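Local coordinates for protein alanine racemase 1 (Caldanaerobacter subterraneus subsp. tengcongensis MB4, PDB 4Y2W) that belongs to the alanine racemase family and joins a TIM-barrel domain to a second, largely beta domain in an assembly of two chains, at residues A48-A52 and E73-K77; L115-L120 and M157-I161; L303-V308 and V323-V329. The protein carries 1 engineered substitution. All blocks are in the same frame, centred on the assembly; numbering follows the deposited sequence.

Contact 1 of 3, residues A48-A52 and E73-K77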
loop_
_atom_site.group_PDB
_atom_site.type_symbol
_atom_site.label_atom_id
_atom_site.label_comp_id
_atom_site.label_asym_id
_atom_site.label_seq_id
_atom_site.Cartn_x
_atom_site.Cartn_y
_atom_site.Cartn_z
ATOM N N ALA A 48 -2.392 -5.307 12.808
ATOM C CA ALA A 48 -1.916 -5.104 14.175
ATOM C C ALA A 48 -2.908 -5.603 15.218
ATOM O O ALA A 48 -2.516 -6.260 16.179
ATOM C CB ALA A 48 -1.601 -3.635 14.411
ATOM N N SER A 49 -4.188 -5.291 15.028
ATOM C CA SER A 49 -5.229 -5.694 15.975
ATOM C C SER A 49 -5.087 -7.149 16.389
ATOM O O SER A 49 -4.887 -7.447 17.564
ATOM C CB SER A 49 -6.622 -5.465 15.384
ATOM O OG SER A 49 -6.895 -4.080 15.278
ATOM N N TYR A 50 -5.178 -8.050 15.416
ATOM C CA TYR A 50 -5.150 -9.485 15.698
ATOM C C TYR A 50 -3.775 -9.958 16.179
ATOM O O TYR A 50 -3.685 -10.746 17.121
ATOM C CB TYR A 50 -5.616 -10.293 14.479
ATOM C CG TYR A 50 -7.114 -10.535 14.450
ATOM C CD1 TYR A 50 -7.980 -9.617 13.861
ATOM C CD2 TYR A 50 -7.666 -11.681 15.025
ATOM C CE1 TYR A 50 -9.348 -9.834 13.841
ATOM C CE2 TYR A 50 -9.031 -11.909 15.007
ATOM C CZ TYR A 50 -9.868 -10.980 14.413
ATOM O OH TYR A 50 -11.227 -11.203 14.391
ATOM N N VAL A 51 -2.714 -9.468 15.544
ATOM C CA VAL A 51 -1.349 -9.844 15.921
ATOM C C VAL A 51 -1.037 -9.407 17.354
ATOM O O VAL A 51 -0.459 -10.169 18.127
ATOM C CB VAL A 51 -0.310 -9.254 14.943
ATOM C CG1 VAL A 51 1.108 -9.403 15.478
ATOM C CG2 VAL A 51 -0.429 -9.925 13.583
ATOM N N ALA A 52 -1.427 -8.185 17.704
ATOM C CA ALA A 52 -1.226 -7.674 19.057
ATOM C C ALA A 52 -2.060 -8.460 20.062
ATOM O O ALA A 52 -1.578 -8.808 21.137
ATOM C CB ALA A 52 -1.574 -6.195 19.126
ATOM N N GLU A 73 -4.386 2.990 17.793
ATOM C CA GLU A 73 -5.213 1.930 17.207
ATOM C C GLU A 73 -5.245 0.704 18.115
ATOM O O GLU A 73 -6.296 0.090 18.305
ATOM C CB GLU A 73 -4.690 1.531 15.822
ATOM C CG GLU A 73 -5.474 0.409 15.144
ATOM C CD GLU A 73 -4.809 -0.105 13.878
ATOM O OE1 GLU A 73 -3.598 0.130 13.686
ATOM O OE2 GLU A 73 -5.499 -0.759 13.072
ATOM N N LEU A 74 -4.088 0.356 18.671
ATOM C CA LEU A 74 -3.979 -0.792 19.566
ATOM C C LEU A 74 -4.760 -0.591 20.871
ATOM O O LEU A 74 -5.430 -1.513 21.339
ATOM C CB LEU A 74 -2.509 -1.094 19.865
ATOM C CG LEU A 74 -1.681 -1.563 18.666
ATOM C CD1 LEU A 74 -0.196 -1.562 18.999
ATOM C CD2 LEU A 74 -2.137 -2.942 18.205
ATOM N N ARG A 75 -4.674 0.610 21.446
ATOM C CA ARG A 75 -5.430 0.945 22.663
ATOM C C ARG A 75 -6.947 0.939 22.428
ATOM O O ARG A 75 -7.710 0.484 23.285
ATOM C CB ARG A 75 -4.990 2.302 23.223
ATOM C CG ARG A 75 -3.651 2.275 23.948
ATOM C CD ARG A 75 -3.782 1.733 25.367
ATOM N NE ARG A 75 -2.525 1.848 26.116
ATOM C CZ ARG A 75 -1.643 0.866 26.316
ATOM N NH1 ARG A 75 -1.841 -0.358 25.838
ATOM N NH2 ARG A 75 -0.538 1.114 27.011
ATOM N N GLU A 76 -7.371 1.428 21.265
ATOM C CA GLU A 76 -8.791 1.428 20.893
ATOM C C GLU A 76 -9.373 0.005 20.911
ATOM O O GLU A 76 -10.550 -0.184 21.223
ATOM C CB GLU A 76 -8.988 2.071 19.510
ATOM C CG GLU A 76 -10.299 2.836 19.335
ATOM C CD GLU A 76 -11.520 1.938 19.196
ATOM O OE1 GLU A 76 -12.479 2.117 19.980
ATOM O OE2 GLU A 76 -11.524 1.054 18.309
ATOM N N LYS A 77 -8.543 -0.989 20.591
ATOM C CA LYS A 77 -8.974 -2.392 20.580
ATOM C C LYS A 77 -8.681 -3.153 21.884
ATOM O O LYS A 77 -8.680 -4.385 21.897
ATOM C CB LYS A 77 -8.360 -3.117 19.374
ATOM C CG LYS A 77 -8.894 -2.627 18.034
ATOM C CD LYS A 77 -10.331 -3.083 17.791
ATOM C CE LYS A 77 -10.992 -2.312 16.658
ATOM N NZ LYS A 77 -10.343 -2.571 15.344
#
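Ser49 and Leu74 mark the closest backbone approach between two helices, their CA atoms 6.2 Å apart. Residues 48-52 form the first turn of helix 48-58, and residues 73-77 run over the last turn of helix 68-76, where Lys77 is the first residue to leave helical backbone angles. A full helical bond, Ala52 N to Ala48 O, holds the first segment, whereas Lys77 N makes only weak bonds to Glu73 O and Leu74 O as the second helix ends. Leu74 carries the apolar centre of the contact. Its CG stands beside the backbone N (chi1 -66°), and with chi2 at 168° this aims the CD2 branch at the other helix, where it meets two methyls one turn apart: Ala52 CB at 3.4 Å and Ala48 CB at 3.9 Å. Such an approach is consistent with the small alanine side chains. At one margin the contact turns polar but stays loose. Lys77 CG lies 3.7 Å from Ser49 OG, and bends at chi2 and chi4 fold the chain so that NZ also comes to 3.8 Å from that OG, a spacing of proximity without a bond. Glu73 sends an extended chain past Ala48, its OE1 4.3 Å from Ala48 CB. The carboxylate is held mainly from outside, by a salt bridge from OE2 to Arg368 of the second subunit, so this edge of the helix pair reaches the dimer interface. Beneath the pair, Ala52 rests on Phe63 and Leu74 on Val65, both from strand 62-65, and Leu74 also touches Ile83. Two consecutive helices packed against each other outside the strand that joins them are characteristic of the repeated beta-alpha units of a TIM barrel.

Contact 2 of 3, residues L115-L120 and M157-I161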
loop_
_atom_site.group_PDB
_atom_site.type_symbol
_atom_site.label_atom_id
_atom_site.label_comp_id
_atom_site.label_asym_id
_atom_site.label_seq_id
_atom_site.Cartn_x
_atom_site.Cartn_y
_atom_site.Cartn_z
ATOM N N LEU A 115 5.836 17.587 27.140
ATOM C CA LEU A 115 5.176 16.349 27.540
ATOM C C LEU A 115 4.827 16.380 29.027
ATOM O O LEU A 115 3.708 16.036 29.405
ATOM C CB LEU A 115 6.050 15.130 27.219
ATOM C CG LEU A 115 5.483 13.747 27.583
ATOM C CD1 LEU A 115 4.075 13.540 27.038
ATOM C CD2 LEU A 115 6.410 12.649 27.086
ATOM N N GLU A 116 5.785 16.797 29.858
ATOM C CA GLU A 116 5.580 16.883 31.311
ATOM C C GLU A 116 4.376 17.763 31.630
ATOM O O GLU A 116 3.532 17.392 32.444
ATOM C CB GLU A 116 6.826 17.438 32.019
ATOM C CG GLU A 116 6.826 17.222 33.532
ATOM C CD GLU A 116 7.774 18.136 34.298
ATOM O OE1 GLU A 116 8.263 19.137 33.734
ATOM O OE2 GLU A 116 8.025 17.852 35.490
ATOM N N LYS A 117 4.306 18.917 30.972
ATOM C CA LYS A 117 3.200 19.861 31.132
ATOM C C LYS A 117 1.836 19.178 30.983
ATOM O O LYS A 117 0.946 19.364 31.816
ATOM C CB LYS A 117 3.342 20.996 30.112
ATOM C CG LYS A 117 2.388 22.166 30.297
ATOM C CD LYS A 117 2.751 23.311 29.357
ATOM C CE LYS A 117 1.580 24.253 29.103
ATOM N NZ LYS A 117 1.239 25.085 30.291
ATOM N N GLU A 118 1.689 18.377 29.928
ATOM C CA GLU A 118 0.450 17.636 29.676
ATOM C C GLU A 118 0.241 16.508 30.696
ATOM O O GLU A 118 -0.895 16.206 31.065
ATOM C CB GLU A 118 0.465 17.071 28.249
ATOM C CG GLU A 118 -0.853 16.475 27.773
ATOM C CD GLU A 118 -1.959 17.502 27.621
ATOM O OE1 GLU A 118 -1.674 18.634 27.174
ATOM O OE2 GLU A 118 -3.119 17.168 27.939
ATOM N N SER A 119 1.334 15.887 31.139
ATOM C CA SER A 119 1.288 14.844 32.175
ATOM C C SER A 119 0.732 15.377 33.494
ATOM O O SER A 119 -0.082 14.724 34.149
ATOM C CB SER A 119 2.688 14.274 32.429
ATOM O OG SER A 119 3.445 14.205 31.235
ATOM N N LEU A 120 1.194 16.563 33.875
ATOM C CA LEU A 120 0.756 17.218 35.104
ATOM C C LEU A 120 -0.656 17.784 34.961
ATOM O O LEU A 120 -1.408 17.838 35.935
ATOM C CB LEU A 120 1.740 18.329 35.493
ATOM C CG LEU A 120 3.163 17.849 35.814
ATOM C CD1 LEU A 120 4.119 19.028 35.968
ATOM C CD2 LEU A 120 3.179 16.969 37.058
ATOM N N MET A 157 12.173 15.409 36.749
ATOM C CA MET A 157 10.840 15.880 36.380
ATOM C C MET A 157 9.804 14.862 36.848
ATOM O O MET A 157 9.708 13.768 36.293
ATOM C CB MET A 157 10.743 16.081 34.867
ATOM C CG MET A 157 11.559 17.258 34.351
ATOM S SD MET A 157 11.418 17.491 32.567
ATOM C CE MET A 157 12.749 18.653 32.277
ATOM N N ARG A 158 9.038 15.231 37.871
ATOM C CA ARG A 158 8.066 14.322 38.494
ATOM C C ARG A 158 6.891 13.942 37.581
ATOM O O ARG A 158 6.228 12.930 37.812
ATOM C CB ARG A 158 7.539 14.918 39.809
ATOM C CG ARG A 158 6.676 16.165 39.656
ATOM C CD ARG A 158 6.477 16.865 40.993
ATOM N NE ARG A 158 5.699 18.102 40.875
ATOM C CZ ARG A 158 4.378 18.166 40.707
ATOM N NH1 ARG A 158 3.787 19.351 40.618
ATOM N NH2 ARG A 158 3.638 17.062 40.623
ATOM N N GLY A 159 6.634 14.755 36.557
ATOM C CA GLY A 159 5.596 14.454 35.575
ATOM C C GLY A 159 5.951 13.316 34.633
ATOM O O GLY A 159 5.065 12.720 34.020
ATOM N N LEU A 160 7.246 13.022 34.509
ATOM C CA LEU A 160 7.725 11.936 33.656
ATOM C C LEU A 160 8.138 10.722 34.472
ATOM O O LEU A 160 8.344 10.814 35.679
ATOM C CB LEU A 160 8.929 12.401 32.835
ATOM C CG LEU A 160 8.749 13.668 32.005
ATOM C CD1 LEU A 160 10.029 13.978 31.242
ATOM C CD2 LEU A 160 7.567 13.526 31.057
ATOM N N ILE A 161 8.237 9.584 33.790
ATOM C CA ILE A 161 8.908 8.401 34.314
ATOM C C ILE A 161 9.975 8.018 33.294
ATOM O O ILE A 161 9.661 7.703 32.144
ATOM C CB ILE A 161 7.955 7.205 34.516
ATOM C CG1 ILE A 161 6.735 7.608 35.351
ATOM C CG2 ILE A 161 8.692 6.052 35.191
ATOM C CD1 ILE A 161 5.671 6.531 35.437
#
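Glu116 and Gly159 bring helix and turn together in a buried helix-on-loop packing contact on the TIM barrel, at the end where strand 160-166 begins. Residues 115-120 belong to helix 109-121, and residues 157-160 form a type I turn, closed by Leu160 N to Met157 O, that delivers the chain into that strand. The CA atoms of Glu116 and Gly159 come within 4.9 Å of each other, an approach that fits the absence of a side chain on the glycine: Glu116 CG lies 3.7 Å from Gly159 CA. With CG anti to the backbone N (chi1 -165°) and the chain extended beyond it (chi2 -161°), Glu116 reaches Met157 and crosses it at about a right angle. Its carboxylate sits against largely nonpolar atoms, OE2 at 3.3 Å from Met157 CB and OE1 at 3.7 Å from Met157 SD, while the nearby amide N atoms of Arg158 and Gly159 stay too far for hydrogen bonding. On the outer side Leu120 places CD2 over one face of the Arg158 guanidinium, 3.6 Å from NH2. On the inner side Leu160 CD2 touches both Leu115 CG, at 4.1 Å, and the backbone of Glu116. Ser119 faces the turn with CB against Gly159 O, and its hydroxyl, also near Gly159 O, donates to Leu115 O at 2.6 Å, from above the carbonyl plane (44° out of it). That oxygen also accepts from Ser119 N. Strand 126-131 runs beside the turn, Gly159 and Ile161 making backbone bonds to Ala126, and Leu115 and Ser119 settle on Ala126 from the helix side; Leu115 reaches farther, to Ile97 and Val98 of helix 94-99.

Contact 3 of 3, residues L303-V308 and V323-V329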
loop_
_atom_site.group_PDB
_atom_site.type_symbol
_atom_site.label_atom_id
_atom_site.label_comp_id
_atom_site.label_asym_id
_atom_site.label_seq_id
_atom_site.Cartn_x
_atom_site.Cartn_y
_atom_site.Cartn_z
ATOM N N LEU A 303 0.590 -22.773 -8.394
ATOM C CA LEU A 303 -0.757 -23.238 -8.698
ATOM C C LEU A 303 -0.709 -24.753 -8.768
ATOM O O LEU A 303 -0.094 -25.308 -9.682
ATOM C CB LEU A 303 -1.231 -22.662 -10.035
ATOM C CG LEU A 303 -2.484 -23.279 -10.671
ATOM C CD1 LEU A 303 -3.690 -23.149 -9.753
ATOM C CD2 LEU A 303 -2.767 -22.648 -12.027
ATOM N N LYS A 304 -1.339 -25.415 -7.798
ATOM C CA LYS A 304 -1.324 -26.879 -7.695
ATOM C C LYS A 304 0.092 -27.433 -7.531
ATOM O O LYS A 304 0.403 -28.521 -8.020
ATOM C CB LYS A 304 -1.998 -27.520 -8.915
ATOM C CG LYS A 304 -3.441 -27.103 -9.132
ATOM C CD LYS A 304 -3.923 -27.525 -10.509
ATOM C CE LYS A 304 -5.430 -27.699 -10.552
ATOM N NZ LYS A 304 -5.853 -29.044 -10.072
ATOM N N GLY A 305 0.950 -26.679 -6.847
ATOM C CA GLY A 305 2.343 -27.078 -6.640
ATOM C C GLY A 305 3.236 -26.956 -7.865
ATOM O O GLY A 305 4.368 -27.442 -7.853
ATOM N N LYS A 306 2.736 -26.308 -8.917
ATOM C CA LYS A 306 3.498 -26.076 -10.142
ATOM C C LYS A 306 3.761 -24.584 -10.276
ATOM O O LYS A 306 2.942 -23.763 -9.851
ATOM C CB LYS A 306 2.723 -26.558 -11.373
ATOM C CG LYS A 306 2.314 -28.021 -11.348
ATOM C CD LYS A 306 3.487 -28.947 -11.603
ATOM C CE LYS A 306 3.048 -30.400 -11.540
ATOM N NZ LYS A 306 4.149 -31.331 -11.911
ATOM N N TYR A 307 4.895 -24.239 -10.875
ATOM C CA TYR A 307 5.219 -22.845 -11.146
ATOM C C TYR A 307 4.549 -22.382 -12.437
ATOM O O TYR A 307 4.631 -23.056 -13.466
ATOM C CB TYR A 307 6.733 -22.654 -11.224
ATOM C CG TYR A 307 7.389 -22.674 -9.866
ATOM C CD1 TYR A 307 7.526 -21.502 -9.126
ATOM C CD2 TYR A 307 7.851 -23.862 -9.308
ATOM C CE1 TYR A 307 8.116 -21.510 -7.877
ATOM C CE2 TYR A 307 8.441 -23.878 -8.057
ATOM C CZ TYR A 307 8.572 -22.697 -7.348
ATOM O OH TYR A 307 9.158 -22.696 -6.104
ATOM N N VAL A 308 3.879 -21.235 -12.372
ATOM C CA VAL A 308 3.221 -20.654 -13.541
ATOM C C VAL A 308 3.695 -19.211 -13.708
ATOM O O VAL A 308 3.581 -18.415 -12.781
ATOM C CB VAL A 308 1.673 -20.729 -13.449
ATOM C CG1 VAL A 308 1.194 -22.148 -13.724
ATOM C CG2 VAL A 308 1.158 -20.255 -12.094
ATOM N N VAL A 323 -0.881 -21.250 -17.823
ATOM C CA VAL A 323 -1.190 -22.473 -17.082
ATOM C C VAL A 323 -1.246 -23.695 -18.002
ATOM O O VAL A 323 -1.868 -24.707 -17.671
ATOM C CB VAL A 323 -2.508 -22.325 -16.285
ATOM C CG1 VAL A 323 -2.391 -21.186 -15.282
ATOM C CG2 VAL A 323 -3.696 -22.095 -17.208
ATOM N N THR A 324 -0.572 -23.602 -19.146
ATOM C CA THR A 324 -0.600 -24.653 -20.159
ATOM C C THR A 324 -0.038 -25.988 -19.667
ATOM O O THR A 324 -0.514 -27.046 -20.068
ATOM C CB THR A 324 0.195 -24.221 -21.400
ATOM O OG1 THR A 324 -0.253 -22.926 -21.823
ATOM C CG2 THR A 324 0.023 -25.226 -22.538
ATOM N N ASP A 325 0.968 -25.932 -18.800
ATOM C CA ASP A 325 1.641 -27.137 -18.315
ATOM C C ASP A 325 0.948 -27.781 -17.116
ATOM O O ASP A 325 1.318 -28.881 -16.713
ATOM C CB ASP A 325 3.090 -26.820 -17.941
ATOM C CG ASP A 325 3.851 -26.156 -19.066
ATOM O OD1 ASP A 325 3.565 -26.460 -20.245
ATOM O OD2 ASP A 325 4.735 -25.325 -18.764
ATOM N N VAL A 326 -0.043 -27.102 -16.545
ATOM C CA VAL A 326 -0.742 -27.610 -15.368
ATOM C C VAL A 326 -2.050 -28.284 -15.779
ATOM O O VAL A 326 -2.888 -27.670 -16.442
ATOM C CB VAL A 326 -1.036 -26.479 -14.364
ATOM C CG1 VAL A 326 -1.695 -27.038 -13.108
ATOM C CG2 VAL A 326 0.247 -25.739 -14.015
ATOM N N GLU A 327 -2.214 -29.541 -15.370
ATOM C CA GLU A 327 -3.393 -30.331 -15.722
ATOM C C GLU A 327 -4.516 -30.175 -14.696
ATOM O O GLU A 327 -4.264 -30.068 -13.494
ATOM C CB GLU A 327 -3.028 -31.814 -15.871
ATOM C CG GLU A 327 -2.343 -32.157 -17.188
ATOM C CD GLU A 327 -2.361 -33.647 -17.492
ATOM O OE1 GLU A 327 -2.810 -34.023 -18.599
ATOM O OE2 GLU A 327 -1.937 -34.445 -16.623
ATOM N N GLY A 328 -5.753 -30.163 -15.189
ATOM C CA GLY A 328 -6.940 -30.121 -14.338
ATOM C C GLY A 328 -7.238 -28.766 -13.727
ATOM O O GLY A 328 -7.809 -28.689 -12.640
ATOM N N VAL A 329 -6.874 -27.697 -14.434
ATOM C CA VAL A 329 -7.058 -26.336 -13.928
ATOM C C VAL A 329 -8.530 -25.944 -14.025
ATOM O O VAL A 329 -9.208 -26.263 -15.004
ATOM C CB VAL A 329 -6.182 -25.313 -14.684
ATOM C CG1 VAL A 329 -6.457 -23.897 -14.198
ATOM C CG2 VAL A 329 -4.707 -25.642 -14.504
#
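Leu303 N bonds to Lys306 O at 2.9 Å, and with the return bond from Lys306 N to Leu303 O it closes a two-residue beta hairpin between strands 300-303 and 306-311; both residues pack on the loop 323-329. The hairpin turn is of type I', with Lys304 and Gly305 at its corners, both at positive phi (60° and 74°). This hairpin belongs to the mixed sheet of the C-terminal domain, in which strand 306-311 also pairs antiparallel with strand 319-322. The loop leaves that latter strand through a type I turn, Val323 to Val326, closed by Val326 N to Val323 O. Val326 is the hub of the contact, its two methyls dividing the hairpin between them. With CG1 anti to the backbone N (chi1 -177°), that methyl lies 3.5 Å from Lys304 CD at the turn, while CG2 meets the strand, 3.7 Å from both Lys306 CB and Val308 CG1. Val308 meets Val326 roughly perpendicular; Lys306 instead runs antiparallel alongside Val326, its amino group pointing off the contact. Deeper in, Val323 CG1 touches Leu303 CD2 at 3.6 Å and Val308 CG1 at 4.0 Å, so the buried part of the contact is a cluster of methyls from branched side chains. Val323 also leans on Val279 and Ala281 of strand 278-283. Asp325 of the loop forms a salt bridge with Arg276. At the solvent-exposed side Lys304 stretches over Val326 toward Gly328, and the bend of its last torsion leaves NZ 3.2 Å from Gly328 O, a weak hydrogen bond to the loop backbone.

Contacts 1 and 2 both dress the outside of the TIM barrel, whereas contact 3 ties a hairpin to a loop in the C-terminal domain; the centres of contacts 2 and 3 lie about 62 Å apart, on opposite sides of the chain's centre. Contacts 1 and 2 are largely buried, contact 3 only partly, with exposed lysines. No two of the three share a helix or strand. Contact 1 is a leucine-on-alanine helix pair with an edge at the second subunit, contact 2 a glycine turn that admits a helix, and contact 3 a valine cluster, the one of the three with a hydrogen bond, though weak, between its segments.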